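Local coordinates for tetratricopeptide repeat domain protein (Salinibacter ruber, PDB 3MA5) that is of unknown function but, as a tetratricopeptide repeat domain built of paired helices, probably serves as a scaffold for protein-protein interaction, at residues Gly75-Lys78 with Asp79-Leu83. Residues are numbered along the deposited sequence; the frame is centred on the assembly and turned at random.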
loop_
_atom_site.group_PDB
_atom_site.type_symbol
_atom_site.label_atom_id
_atom_site.label_comp_id
_atom_site.label_asym_id
_atom_site.label_seq_id
_atom_site.Cartn_x
_atom_site.Cartn_y
_atom_site.Cartn_z
ATOM N N GLY A 75 10.138 -5.452 7.729
ATOM C CA GLY A 75 8.768 -5.772 8.062
ATOM C C GLY A 75 8.634 -7.042 8.851
ATOM O O GLY A 75 9.617 -7.571 9.335
ATOM N N THR A 76 7.401 -7.525 8.947
ATOM C CA THR A 76 7.053 -8.723 9.688
ATOM C C THR A 76 6.401 -9.731 8.741
ATOM O O THR A 76 5.783 -9.338 7.762
ATOM C CB THR A 76 6.082 -8.336 10.845
ATOM O OG1 THR A 76 5.734 -9.494 11.607
ATOM C CG2 THR A 76 4.807 -7.733 10.299
ATOM N N GLN A 77 6.546 -11.026 9.020
ATOM C CA GLN A 77 5.966 -12.078 8.167
ATOM C C GLN A 77 4.513 -11.797 7.799
ATOM O O GLN A 77 4.095 -12.035 6.674
ATOM C CB GLN A 77 6.075 -13.452 8.841
ATOM C CG GLN A 77 6.744 -14.518 7.948
ATOM C CD GLN A 77 5.883 -14.958 6.741
ATOM O OE1 GLN A 77 5.071 -15.898 6.832
ATOM N NE2 GLN A 77 6.059 -14.270 5.609
ATOM N N LYS A 78 3.735 -11.298 8.746
ATOM C CA LYS A 78 2.352 -10.933 8.465
ATOM C C LYS A 78 2.359 -9.920 7.282
ATOM O O LYS A 78 1.641 -10.085 6.292
ATOM C CB LYS A 78 1.724 -10.312 9.728
ATOM C CG LYS A 78 0.305 -9.812 9.561
ATOM C CD LYS A 78 -0.218 -9.126 10.811
ATOM C CE LYS A 78 0.137 -7.664 10.884
ATOM N NZ LYS A 78 1.526 -7.429 11.348
ATOM N N ASP A 79 3.193 -8.888 7.383
ATOM C CA ASP A 79 3.286 -7.880 6.331
ATOM C C ASP A 79 3.790 -8.448 5.016
ATOM O O ASP A 79 3.204 -8.187 3.952
ATOM C CB ASP A 79 4.192 -6.744 6.787
ATOM C CG ASP A 79 3.599 -5.980 7.947
ATOM O OD1 ASP A 79 4.376 -5.393 8.739
ATOM O OD2 ASP A 79 2.351 -5.961 8.056
ATOM N N LEU A 80 4.874 -9.223 5.091
ATOM C CA LEU A 80 5.443 -9.829 3.896
ATOM C C LEU A 80 4.433 -10.711 3.198
ATOM O O LEU A 80 4.334 -10.703 1.977
ATOM C CB LEU A 80 6.682 -10.665 4.223
ATOM C CG LEU A 80 7.258 -11.442 3.023
ATOM C CD1 LEU A 80 7.583 -10.474 1.889
ATOM C CD2 LEU A 80 8.490 -12.203 3.432
ATOM N N SER A 81 3.669 -11.454 3.978
ATOM C CA SER A 81 2.672 -12.350 3.426
ATOM C C SER A 81 1.527 -11.695 2.672
ATOM O O SER A 81 1.190 -12.119 1.570
ATOM C CB SER A 81 2.071 -13.214 4.526
ATOM O OG SER A 81 2.999 -14.153 5.009
ATOM N N GLU A 82 0.911 -10.676 3.263
ATOM C CA GLU A 82 -0.227 -10.036 2.614
ATOM C C GLU A 82 0.128 -9.403 1.277
ATOM O O GLU A 82 -0.674 -9.432 0.349
ATOM C CB GLU A 82 -0.876 -9.018 3.568
ATOM C CG GLU A 82 -1.749 -9.671 4.655
ATOM C CD GLU A 82 -2.927 -10.436 4.074
ATOM O OE1 GLU A 82 -2.907 -11.685 4.119
ATOM O OE2 GLU A 82 -3.865 -9.781 3.562
ATOM N N LEU A 83 1.340 -8.855 1.195
ATOM C CA LEU A 83 1.882 -8.225 -0.005
ATOM C C LEU A 83 2.120 -9.301 -1.065
ATOM O O LEU A 83 1.664 -9.194 -2.195
ATOM C CB LEU A 83 3.207 -7.558 0.349
ATOM C CG LEU A 83 3.170 -6.203 1.043
ATOM C CD1 LEU A 83 4.509 -5.882 1.647
ATOM C CD2 LEU A 83 2.772 -5.160 0.031
#
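Thr76 and Leu80 make the first i to i+4 bond of helix 77-91, Leu80 N to Thr76 O at 2.8 Å. Thr76 takes the N-cap position, though its side chain makes no capping bond. Glu82 N to Lys78 O continues the ladder. Between these two, Gln77 O accepts twice: Ser81 N comes in at 2.8 Å, while Ser81 OG, at 2.9 Å, reaches it from the opposite face of the carbonyl plane, 37° out of it. Serine suits this place because its short hydroxyl, beside its own backbone N (chi1 -70°), can fold back to the preceding turn.

Leucine suits position 80 because its apolar side chain turns onto Ile68 and Arg72 of helix 57-74. Helix 77-91 follows the two predicted TPR units and packs as an additional helix after them.

The charged pair is looser. Lys78 bends at its outer torsions and brings NZ to 3.7 Å from Asp79 OD2, a long salt bridge. An asparagine in place of Asp79 would probably leave the Lys78 ammonium without this nearby countercharge. In the first turn of the helix, the Asp79 carboxylate would also be expected to suit the positive end of the helix dipole.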